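Local coordinates for minor fimbrium tip subunit Mfa3 (Porphyromonas gingivalis ATCC 33277, PDB 5NF4), which forms part of the tip of the minor fimbriae, surface filaments that mediate biofilm formation and adhesion to host cells and other oral bacteria, at residues H137-F142 against Y222-N227; V116-N121 against F159-M164; Y326-K331 against V339-C344; P291-E296 against P306-L311. All coordinates share one frame; numbering follows the deposited sequence.

How the contacts relate
Contacts 1 and 2 lie next to each other, with centres about 11 Å apart, and their segments alternate along the chain. They touch directly: Leu224 of contact 1 probably hydrogen-bonds through its O to Ser162 OG of contact 2, and Tyr222 packs on Ile119 and Pro160. Both close before contacts 3 and 4 open. These form a second neighbouring pair, with centres about 12 Å apart; contact 4 closes before contact 3 opens, helix 304-308 being followed by strand 324-332. Centres of the two pairs are 27 to 31 Å apart. The long strand 180-205 bridges that distance, pairing with strand 161-170 of contact 2 and strand 324-332 of contact 3, and so ties both regions of this tip subunit together.

Contact 1: residues H137-F142 against Y222-N227; sequences HFMQVF and YRLVPN. With FMT (formic acid), chain C.
Met139 and Leu224 bring the backbones closest, with CA atoms 4.9 Å apart, where the end of helix 132-140 meets an irregular segment; Met139 O receives two weak hydrogen bonds, from the N atoms of Leu224 and Val225. A water adds a further link, bridging Val141 O and Leu224 N, from which it accepts. The straighter bond is made by a side chain: Arg223 NE donates to Gln140 O over 3.0 Å at 163°, with the oxygen near the guanidinium plane. Arg223 reaches it with its chain extended from CG to NE, CG anti to the backbone N (chi1 -164°). Its NH1 also bonds Pro226 O at 2.9 Å; these carbonyls, with Gln228 OE1 also bonding NH1, help to fix the rotation of the guanidinium. Gln140 runs alongside in the same direction and lays its CG over one guanidinium face, 3.5 Å from Arg223 NH2. The Phe142 ring lies almost parallel to the guanidinium plane, while Asn227 OD1 comes to its edge, 3.6 Å from Phe142 CE1. On the apolar side Met139 bends across Val225, Met139 CB to Val225 CG1 being 3.7 Å, and Phe138 CE1 meets Leu224 CD1 at 3.8 Å. A formic acid molecule, probably from crystallisation, accepts a bond from His137 ND1. Met139 and Leu224 both continue onto Val116 of strand 109-117, Phe138 packs on helix 122-126, and Tyr222 pairs its backbone with Arg143 of strand 143-144.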
# COMPACT_ATOMS: atom_id res chain seq x y z
N HIS A 137 -0.20 -15.10 -11.74
CA HIS A 137 -0.68 -15.85 -10.57
C HIS A 137 0.07 -15.40 -9.32
O HIS A 137 -0.55 -15.20 -8.25
CB HIS A 137 -0.53 -17.37 -10.78
CG HIS A 137 -1.56 -17.98 -11.69
ND1 HIS A 137 -2.91 -17.71 -11.61
CD2 HIS A 137 -1.43 -18.88 -12.70
CE1 HIS A 137 -3.56 -18.40 -12.54
NE2 HIS A 137 -2.68 -19.12 -13.22
N PHE A 138 1.39 -15.24 -9.42
CA PHE A 138 2.20 -14.83 -8.29
C PHE A 138 1.77 -13.46 -7.79
O PHE A 138 1.63 -13.24 -6.57
CB PHE A 138 3.69 -14.82 -8.67
CG PHE A 138 4.63 -14.52 -7.53
CD1 PHE A 138 4.92 -13.19 -7.18
CD2 PHE A 138 5.20 -15.54 -6.78
CE1 PHE A 138 5.80 -12.91 -6.13
CE2 PHE A 138 6.05 -15.28 -5.72
CZ PHE A 138 6.35 -13.97 -5.38
N MET A 139 1.57 -12.52 -8.72
CA MET A 139 1.11 -11.18 -8.33
C MET A 139 -0.25 -11.18 -7.60
O MET A 139 -0.52 -10.28 -6.80
CB MET A 139 0.98 -10.26 -9.52
CG MET A 139 2.28 -10.01 -10.26
SD MET A 139 3.62 -9.17 -9.36
CE MET A 139 3.02 -7.51 -9.49
N GLN A 140 -1.09 -12.16 -7.90
CA GLN A 140 -2.47 -12.20 -7.41
C GLN A 140 -2.58 -12.94 -6.09
O GLN A 140 -3.63 -12.93 -5.49
CB GLN A 140 -3.36 -12.86 -8.48
CG GLN A 140 -3.53 -11.96 -9.72
CD GLN A 140 -3.92 -12.72 -11.00
OE1 GLN A 140 -4.32 -13.88 -10.95
NE2 GLN A 140 -3.77 -12.06 -12.15
N VAL A 141 -1.50 -13.58 -5.63
CA VAL A 141 -1.57 -14.33 -4.35
C VAL A 141 -1.96 -13.42 -3.19
O VAL A 141 -1.45 -12.30 -3.07
CB VAL A 141 -0.20 -15.02 -4.06
CG1 VAL A 141 -0.14 -15.62 -2.63
CG2 VAL A 141 0.05 -16.13 -5.08
N PHE A 142 -2.86 -13.92 -2.32
CA PHE A 142 -3.16 -13.24 -1.05
C PHE A 142 -2.08 -13.64 -0.04
O PHE A 142 -1.87 -14.81 0.25
CB PHE A 142 -4.59 -13.61 -0.61
CG PHE A 142 -5.62 -13.26 -1.62
CD1 PHE A 142 -5.84 -11.93 -1.97
CD2 PHE A 142 -6.35 -14.25 -2.25
CE1 PHE A 142 -6.79 -11.59 -2.94
CE2 PHE A 142 -7.30 -13.91 -3.20
CZ PHE A 142 -7.51 -12.58 -3.56
N TYR A 222 -2.28 -8.84 2.05
CA TYR A 222 -1.95 -7.95 0.96
C TYR A 222 -1.86 -8.73 -0.34
O TYR A 222 -1.81 -9.96 -0.39
CB TYR A 222 -0.65 -7.22 1.25
CG TYR A 222 0.64 -8.01 1.18
CD1 TYR A 222 1.35 -8.12 -0.02
CD2 TYR A 222 1.18 -8.59 2.30
CE1 TYR A 222 2.52 -8.82 -0.07
CE2 TYR A 222 2.36 -9.30 2.25
CZ TYR A 222 3.03 -9.40 1.05
OH TYR A 222 4.20 -10.08 0.97
N ARG A 223 -1.82 -7.96 -1.41
CA ARG A 223 -1.74 -8.50 -2.75
C ARG A 223 -0.84 -7.62 -3.58
O ARG A 223 -0.90 -6.40 -3.44
CB ARG A 223 -3.14 -8.57 -3.35
CG ARG A 223 -3.29 -9.44 -4.56
CD ARG A 223 -4.68 -9.27 -5.23
NE ARG A 223 -5.13 -10.43 -6.03
CZ ARG A 223 -5.94 -10.38 -7.08
NH1 ARG A 223 -6.36 -9.21 -7.56
NH2 ARG A 223 -6.33 -11.50 -7.67
N LEU A 224 -0.04 -8.20 -4.46
CA LEU A 224 0.93 -7.41 -5.22
C LEU A 224 0.33 -6.70 -6.43
O LEU A 224 1.00 -5.87 -7.08
CB LEU A 224 2.09 -8.28 -5.66
CG LEU A 224 2.97 -8.77 -4.52
CD1 LEU A 224 3.85 -9.88 -5.01
CD2 LEU A 224 3.80 -7.62 -3.89
N VAL A 225 -0.92 -7.02 -6.75
CA VAL A 225 -1.69 -6.21 -7.69
C VAL A 225 -3.00 -5.87 -7.03
O VAL A 225 -3.44 -6.56 -6.10
CB VAL A 225 -1.97 -6.91 -9.02
CG1 VAL A 225 -0.75 -6.95 -9.84
CG2 VAL A 225 -2.55 -8.31 -8.79
N PRO A 226 -3.63 -4.79 -7.48
CA PRO A 226 -4.86 -4.37 -6.80
C PRO A 226 -5.93 -5.45 -6.65
O PRO A 226 -6.14 -6.29 -7.53
CB PRO A 226 -5.37 -3.23 -7.69
CG PRO A 226 -4.16 -2.68 -8.30
CD PRO A 226 -3.24 -3.85 -8.54
N ASN A 227 -6.61 -5.38 -5.51
CA ASN A 227 -7.73 -6.24 -5.17
C ASN A 227 -8.98 -5.87 -5.95
O ASN A 227 -9.23 -4.69 -6.18
CB ASN A 227 -8.04 -6.13 -3.67
CG ASN A 227 -7.01 -6.79 -2.79
OD1 ASN A 227 -7.06 -7.98 -2.55
ND2 ASN A 227 -6.07 -6.00 -2.28
C FMT C . -5.47 -15.96 -8.87
O1 FMT C . -6.01 -16.85 -8.23
O2 FMT C . -4.48 -16.20 -9.56
O HOH W 1 0.60 -11.17 -4.25

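Contact 2: residues V116-N121 against F159-M164; sequences VANIPN and FPMSRM
Ala117 and Met161 form a hydrogen-bonded antiparallel pair, joined by Ala117 N to Met161 O at 2.8 Å and Met161 N to Ala117 O at 3.1 Å, both nearly straight. Val116 and Ser162 follow as a non-hydrogen-bonded pair. Where strand 109-117 ends, Ala117 O, already bonded by Met161 N, also receives a CA-H...O contact from Pro160 CA at 3.5 Å. Next to this pair a side chain reaches the opposite backbone: Asn118 ND2 donates to Phe159 O over 2.9 Å at 166°. The oxygen lies in the plane of the Asn118 amide, whereas ND2 stands above the plane of the Phe159 carbonyl. Asn118 is held further by Arg68 O, which also accepts from ND2, and by His70 N, which donates to OD1. Apolar contacts lie on separate flanks. Ala117 CB and Met161 CB share one face of the sheet, 4.1 Å apart. Beyond the strand, Ile119 crosses Pro160 at about a right angle and sets its CD1 3.7 Å from Pro160 CB, with Tyr222 packing on both. Every residue that touches here is buried, and the chemistry implies that the amide of Asn118 ties the loop after strand 109-117 to Phe159 and to Arg68 and His70, so that its buried oxygen and nitrogen both have partners.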
# COMPACT_ATOMS: atom_id res chain seq x y z
N VAL A 116 8.84 -6.34 -8.07
CA VAL A 116 8.40 -6.81 -6.74
C VAL A 116 9.51 -6.51 -5.74
O VAL A 116 10.63 -6.97 -5.91
CB VAL A 116 8.08 -8.33 -6.77
CG1 VAL A 116 7.67 -8.81 -5.40
CG2 VAL A 116 6.91 -8.60 -7.74
N ALA A 117 9.19 -5.78 -4.66
CA ALA A 117 10.18 -5.38 -3.69
C ALA A 117 9.84 -5.89 -2.31
O ALA A 117 8.66 -6.03 -1.98
CB ALA A 117 10.32 -3.87 -3.64
N ASN A 118 10.89 -6.21 -1.55
CA ASN A 118 10.77 -6.58 -0.15
C ASN A 118 9.91 -7.82 0.11
O ASN A 118 9.29 -7.95 1.16
CB ASN A 118 10.22 -5.39 0.62
CG ASN A 118 11.18 -4.22 0.63
OD1 ASN A 118 12.39 -4.41 0.42
ND2 ASN A 118 10.67 -3.02 0.92
N ILE A 119 9.89 -8.72 -0.84
CA ILE A 119 9.22 -10.01 -0.66
C ILE A 119 10.23 -11.05 -0.18
O ILE A 119 11.28 -11.26 -0.80
CB ILE A 119 8.54 -10.43 -1.99
CG1 ILE A 119 7.40 -9.46 -2.33
CG2 ILE A 119 8.04 -11.87 -1.93
CD1 ILE A 119 6.31 -9.36 -1.26
N PRO A 120 9.95 -11.71 0.96
CA PRO A 120 10.90 -12.72 1.46
C PRO A 120 11.22 -13.80 0.44
O PRO A 120 10.30 -14.42 -0.14
CB PRO A 120 10.15 -13.33 2.65
CG PRO A 120 9.22 -12.28 3.08
CD PRO A 120 8.80 -11.56 1.85
N ASN A 121 12.53 -14.02 0.26
CA ASN A 121 13.07 -15.01 -0.68
C ASN A 121 12.50 -14.92 -2.09
O ASN A 121 12.34 -15.92 -2.77
CB ASN A 121 12.88 -16.41 -0.11
CG ASN A 121 13.91 -16.73 0.94
OD1 ASN A 121 15.08 -16.55 0.71
ND2 ASN A 121 13.47 -17.16 2.11
N PHE A 159 8.27 -2.62 3.81
CA PHE A 159 6.93 -2.93 3.28
C PHE A 159 7.02 -3.57 1.91
O PHE A 159 7.78 -3.09 1.08
CB PHE A 159 6.07 -1.66 3.15
CG PHE A 159 5.73 -0.99 4.43
CD1 PHE A 159 5.11 -1.68 5.46
CD2 PHE A 159 5.94 0.37 4.57
CE1 PHE A 159 4.77 -1.04 6.64
CE2 PHE A 159 5.61 1.01 5.72
CZ PHE A 159 5.02 0.30 6.77
N PRO A 160 6.23 -4.63 1.64
CA PRO A 160 6.14 -5.08 0.24
C PRO A 160 5.70 -3.98 -0.69
O PRO A 160 4.84 -3.16 -0.33
CB PRO A 160 5.09 -6.20 0.29
CG PRO A 160 5.13 -6.70 1.73
CD PRO A 160 5.42 -5.45 2.55
N MET A 161 6.31 -3.94 -1.88
CA MET A 161 5.96 -2.95 -2.90
C MET A 161 5.95 -3.63 -4.26
O MET A 161 6.58 -4.67 -4.46
CB MET A 161 6.92 -1.78 -2.92
CG MET A 161 7.34 -1.29 -1.58
SD MET A 161 8.41 0.14 -1.81
CE MET A 161 8.88 0.48 -0.11
N SER A 162 5.20 -3.06 -5.19
CA SER A 162 5.25 -3.57 -6.55
C SER A 162 4.86 -2.55 -7.58
O SER A 162 4.30 -1.49 -7.28
CB SER A 162 4.32 -4.76 -6.67
OG SER A 162 3.00 -4.31 -6.42
N ARG A 163 5.14 -2.90 -8.83
CA ARG A 163 4.60 -2.13 -9.92
C ARG A 163 4.68 -3.00 -11.16
O ARG A 163 5.59 -3.81 -11.28
CB ARG A 163 5.37 -0.83 -10.10
CG ARG A 163 4.69 0.18 -11.01
CD ARG A 163 3.51 0.85 -10.37
NE ARG A 163 2.87 1.67 -11.38
CZ ARG A 163 3.08 2.97 -11.56
NH1 ARG A 163 3.89 3.65 -10.76
NH2 ARG A 163 2.46 3.59 -12.55
N MET A 164 3.70 -2.88 -12.04
CA MET A 164 3.78 -3.56 -13.32
C MET A 164 3.39 -2.64 -14.45
O MET A 164 2.52 -1.75 -14.32
CB MET A 164 2.93 -4.85 -13.31
CG MET A 164 1.47 -4.73 -13.19
SD MET A 164 0.66 -6.37 -13.31
CE MET A 164 0.70 -6.58 -15.10

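Contact 3: residues Y326-K331 against V339-C344; sequences YIYRIK and VKYSIC
Tyr328 and Tyr341 lie side by side on one face of an antiparallel beta hairpin made by strands 324-332 and 337-345. The rings meet obliquely, their planes 50° apart, and Tyr328 CZ comes 3.5 Å from Tyr341 CD1. Val339 places CG1 at the edge of the Tyr328 ring, 3.6 Å from Tyr328 CD2. Next along the same face, Tyr326 and Ile343 point the same way. Ile343 is stretched out, CG1 anti to the backbone N (chi1 -176°), which lays CG1 over the Tyr326 ring face in a CH-pi contact, 4.2 Å from its centroid. The three tyrosine hydroxyls turn to partners beyond the hairpin: Tyr326 OH to Thr294 OG1, Tyr328 OH to Tyr304 OH and Tyr341 OH to His295 N.

Arg329, Lys340, Ile327 and Ser342 occupy the other face. The hydrogen-bonded pairs Ile327-Ser342 and Arg329-Lys340 supply four nearly straight backbone bonds, among them Arg329 N to Lys340 O at 2.8 Å. Arg329 bends at chi3 and folds its guanidinium across the neighbouring strand, one face resting over Lys340 C. Past it, Ile327 CD1 touches Cys344 SG at 3.5 Å. The bent arginine ends in a side-chain bond across the strands: Arg329 NH1 donates to Ser342 OG over 3.2 Å, at 144° and tilted from the guanidinium plane.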
# COMPACT_ATOMS: atom_id res chain seq x y z
N TYR A 326 -3.95 8.37 4.94
CA TYR A 326 -5.20 8.74 5.58
C TYR A 326 -4.86 9.52 6.84
O TYR A 326 -4.28 8.97 7.79
CB TYR A 326 -6.04 7.49 5.89
CG TYR A 326 -6.49 6.77 4.63
CD1 TYR A 326 -5.62 5.94 3.94
CD2 TYR A 326 -7.77 6.96 4.11
CE1 TYR A 326 -6.00 5.31 2.74
CE2 TYR A 326 -8.17 6.31 2.92
CZ TYR A 326 -7.27 5.49 2.24
OH TYR A 326 -7.62 4.88 1.04
N ILE A 327 -5.21 10.80 6.83
CA ILE A 327 -4.78 11.73 7.88
C ILE A 327 -5.99 12.26 8.64
O ILE A 327 -6.91 12.85 8.06
CB ILE A 327 -3.97 12.90 7.28
CG1 ILE A 327 -2.76 12.36 6.50
CG2 ILE A 327 -3.48 13.86 8.38
CD1 ILE A 327 -2.12 13.37 5.57
N TYR A 328 -5.98 12.04 9.95
CA TYR A 328 -7.03 12.52 10.84
C TYR A 328 -6.48 13.53 11.83
O TYR A 328 -5.37 13.37 12.37
CB TYR A 328 -7.69 11.34 11.58
CG TYR A 328 -8.42 10.47 10.60
CD1 TYR A 328 -7.75 9.48 9.90
CD2 TYR A 328 -9.77 10.67 10.33
CE1 TYR A 328 -8.41 8.69 8.98
CE2 TYR A 328 -10.44 9.88 9.40
CZ TYR A 328 -9.75 8.90 8.74
OH TYR A 328 -10.41 8.14 7.80
N ARG A 329 -7.25 14.59 12.02
CA ARG A 329 -6.96 15.61 13.01
C ARG A 329 -8.13 15.58 13.96
O ARG A 329 -9.27 15.84 13.57
CB ARG A 329 -6.76 16.99 12.34
CG ARG A 329 -5.67 16.90 11.27
CD ARG A 329 -5.56 18.12 10.41
NE ARG A 329 -6.69 18.36 9.51
CZ ARG A 329 -6.98 17.65 8.42
NH1 ARG A 329 -6.28 16.57 8.08
NH2 ARG A 329 -8.03 18.01 7.68
N ILE A 330 -7.85 15.21 15.20
CA ILE A 330 -8.89 14.96 16.20
C ILE A 330 -8.80 15.86 17.44
O ILE A 330 -7.72 16.07 17.99
CB ILE A 330 -8.85 13.50 16.66
CG1 ILE A 330 -9.02 12.57 15.47
CG2 ILE A 330 -9.94 13.25 17.75
CD1 ILE A 330 -8.80 11.14 15.80
N LYS A 331 -9.95 16.41 17.84
CA LYS A 331 -10.07 17.17 19.10
C LYS A 331 -10.86 16.31 20.08
O LYS A 331 -11.98 15.92 19.78
CB LYS A 331 -10.78 18.51 18.90
CG LYS A 331 -10.06 19.49 18.00
CD LYS A 331 -10.86 20.78 17.84
CE LYS A 331 -10.21 21.75 16.86
NZ LYS A 331 -10.95 23.06 16.80
N VAL A 339 -13.63 15.48 14.34
CA VAL A 339 -12.70 14.85 13.42
C VAL A 339 -12.64 15.60 12.11
O VAL A 339 -13.67 15.84 11.50
CB VAL A 339 -13.09 13.39 13.12
CG1 VAL A 339 -12.05 12.74 12.20
CG2 VAL A 339 -13.21 12.59 14.38
N LYS A 340 -11.43 15.96 11.70
CA LYS A 340 -11.17 16.48 10.36
C LYS A 340 -10.28 15.48 9.64
O LYS A 340 -9.48 14.79 10.27
CB LYS A 340 -10.51 17.85 10.41
CG LYS A 340 -11.39 18.97 10.97
CD LYS A 340 -12.63 19.16 10.11
CE LYS A 340 -13.55 20.24 10.65
NZ LYS A 340 -13.07 21.60 10.30
N TYR A 341 -10.44 15.43 8.31
CA TYR A 341 -9.91 14.35 7.49
C TYR A 341 -9.34 14.85 6.18
O TYR A 341 -9.85 15.80 5.58
CB TYR A 341 -11.02 13.35 7.20
CG TYR A 341 -10.86 12.44 5.99
CD1 TYR A 341 -10.25 11.20 6.10
CD2 TYR A 341 -11.37 12.81 4.74
CE1 TYR A 341 -10.13 10.34 4.99
CE2 TYR A 341 -11.26 11.97 3.64
CZ TYR A 341 -10.65 10.74 3.77
OH TYR A 341 -10.52 9.89 2.70
N SER A 342 -8.29 14.19 5.75
CA SER A 342 -7.81 14.34 4.38
C SER A 342 -7.18 13.03 3.90
O SER A 342 -6.75 12.21 4.69
CB SER A 342 -6.82 15.50 4.28
OG SER A 342 -5.72 15.31 5.14
N ILE A 343 -7.17 12.82 2.59
CA ILE A 343 -6.45 11.70 2.02
C ILE A 343 -5.46 12.27 1.01
O ILE A 343 -5.77 13.21 0.29
CB ILE A 343 -7.41 10.69 1.35
CG1 ILE A 343 -6.64 9.47 0.85
CG2 ILE A 343 -8.24 11.39 0.30
CD1 ILE A 343 -7.53 8.44 0.15
N CYS A 344 -4.24 11.76 1.00
CA CYS A 344 -3.29 12.22 -0.00
C CYS A 344 -2.38 11.10 -0.43
O CYS A 344 -2.46 9.99 0.06
CB CYS A 344 -2.48 13.40 0.53
SG CYS A 344 -1.65 13.11 2.07

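Contact 4: residues P291-E296 against P306-L311; sequences PIITHE and PFAKGL
A Schellman motif ends helix 304-308, and the last turn of that helix packs Phe307 and Ala308 against the segment that leaves strand 287-291. A T-shaped (edge-to-face) pair joins Phe307 to His295: the edge of Phe307 points at the face of His295, with centroids 5.0 Å apart and planes at 68°. Phe307 CE2 does the touching, 3.8 Å from His295 ND1 and displaced toward the rim of the imidazole. Both aromatic side chains extend from their backbones, each CG lying opposite the main-chain N (chi1 178° for Phe307), and this brings the two side chains together, crossing at about a right angle. His295 NE2 hydrogen-bonds Ala298 O, which helps to hold the imidazole in its orientation.

Ile293 fills in between. Its CG1 sits between N and the carbonyl carbon (chi1 72°), sending CD1 to Phe307, 3.7 Å from CE2, while Ile293 CG2 turns to Ala308 CB at 4.1 Å. Farther back, the Pro291 ring leans on the helix end: Pro291 CG approaches Ala308 O at 3.6 Å, and Lys309 crosses over it, placing its CG 4.1 Å from Pro291 CD. Ala308 O itself is hydrogen-bonded by Tyr318 OH.

Across the two segments the join is therefore one of shape and aromatic contact. After Lys309 the chain turns with positive phi at Gly310, the C-prime residue; Leu311 N bonds Pro306 O at 3.0 Å and Gly310 N bonds Phe307 O, the paired backbone bonds that define a Schellman C-cap.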
# COMPACT_ATOMS: atom_id res chain seq x y z
N PRO A 291 -15.02 5.36 11.38
CA PRO A 291 -14.83 4.60 10.13
C PRO A 291 -13.87 5.33 9.22
O PRO A 291 -13.89 6.56 9.15
CB PRO A 291 -16.25 4.53 9.54
CG PRO A 291 -17.16 4.81 10.68
CD PRO A 291 -16.41 5.80 11.54
N ILE A 292 -13.04 4.57 8.52
CA ILE A 292 -12.07 5.10 7.57
C ILE A 292 -12.68 5.05 6.17
O ILE A 292 -13.28 4.04 5.81
CB ILE A 292 -10.77 4.29 7.67
CG1 ILE A 292 -10.15 4.48 9.06
CG2 ILE A 292 -9.78 4.71 6.58
CD1 ILE A 292 -9.10 3.44 9.38
N ILE A 293 -12.60 6.15 5.43
CA ILE A 293 -13.17 6.24 4.09
C ILE A 293 -12.15 6.79 3.12
O ILE A 293 -11.15 7.37 3.54
CB ILE A 293 -14.41 7.13 4.05
CG1 ILE A 293 -14.04 8.62 4.21
CG2 ILE A 293 -15.35 6.74 5.15
CD1 ILE A 293 -15.23 9.56 4.28
N THR A 294 -12.43 6.61 1.83
CA THR A 294 -11.71 7.30 0.77
C THR A 294 -12.66 8.29 0.15
O THR A 294 -13.62 7.92 -0.53
CB THR A 294 -11.19 6.31 -0.31
OG1 THR A 294 -10.25 5.41 0.30
CG2 THR A 294 -10.54 7.05 -1.42
N HIS A 295 -12.37 9.57 0.36
CA HIS A 295 -13.19 10.64 -0.18
C HIS A 295 -12.37 11.85 -0.54
O HIS A 295 -11.69 12.41 0.32
CB HIS A 295 -14.27 11.03 0.84
CG HIS A 295 -15.25 12.03 0.30
ND1 HIS A 295 -16.26 11.68 -0.56
CD2 HIS A 295 -15.36 13.36 0.50
CE1 HIS A 295 -16.95 12.76 -0.88
NE2 HIS A 295 -16.43 13.79 -0.25
N GLU A 296 -12.40 12.22 -1.82
CA GLU A 296 -11.76 13.42 -2.34
C GLU A 296 -12.73 14.59 -2.27
O GLU A 296 -13.92 14.44 -2.53
CB GLU A 296 -11.33 13.23 -3.81
CG GLU A 296 -10.59 11.94 -4.11
CD GLU A 296 -9.17 11.93 -3.57
OE1 GLU A 296 -8.65 13.02 -3.24
OE2 GLU A 296 -8.58 10.83 -3.48
N PRO A 306 -20.76 12.06 10.57
CA PRO A 306 -22.07 11.61 10.10
C PRO A 306 -22.00 10.99 8.71
O PRO A 306 -22.69 10.02 8.44
CB PRO A 306 -22.91 12.89 10.10
CG PRO A 306 -22.22 13.81 11.05
CD PRO A 306 -20.77 13.48 10.98
N PHE A 307 -21.16 11.54 7.85
CA PHE A 307 -20.98 11.00 6.51
C PHE A 307 -20.35 9.61 6.61
O PHE A 307 -20.86 8.62 6.06
CB PHE A 307 -20.08 11.94 5.70
CG PHE A 307 -19.78 11.46 4.31
CD1 PHE A 307 -20.80 11.14 3.44
CD2 PHE A 307 -18.48 11.38 3.86
CE1 PHE A 307 -20.52 10.72 2.15
CE2 PHE A 307 -18.21 10.98 2.58
CZ PHE A 307 -19.23 10.65 1.74
N ALA A 308 -19.25 9.55 7.33
CA ALA A 308 -18.50 8.31 7.48
C ALA A 308 -19.32 7.23 8.16
O ALA A 308 -19.14 6.04 7.89
CB ALA A 308 -17.23 8.56 8.27
N LYS A 309 -20.20 7.63 9.07
CA LYS A 309 -21.03 6.66 9.76
C LYS A 309 -22.30 6.26 8.99
O LYS A 309 -23.17 5.58 9.53
CB LYS A 309 -21.39 7.21 11.15
CG LYS A 309 -20.20 7.15 12.08
CD LYS A 309 -20.60 7.47 13.53
CE LYS A 309 -19.69 6.76 14.53
NZ LYS A 309 -20.22 6.80 15.92
N GLY A 310 -22.38 6.66 7.72
CA GLY A 310 -23.50 6.27 6.86
C GLY A 310 -24.86 6.86 7.22
O GLY A 310 -25.89 6.26 6.90
N LEU A 311 -24.88 8.02 7.89
CA LEU A 311 -26.12 8.62 8.35
C LEU A 311 -26.75 9.54 7.30
O LEU A 311 -27.87 9.98 7.48
CB LEU A 311 -25.89 9.41 9.65
CG LEU A 311 -25.21 8.58 10.74
CD1 LEU A 311 -24.95 9.43 12.00
CD2 LEU A 311 -26.04 7.36 11.10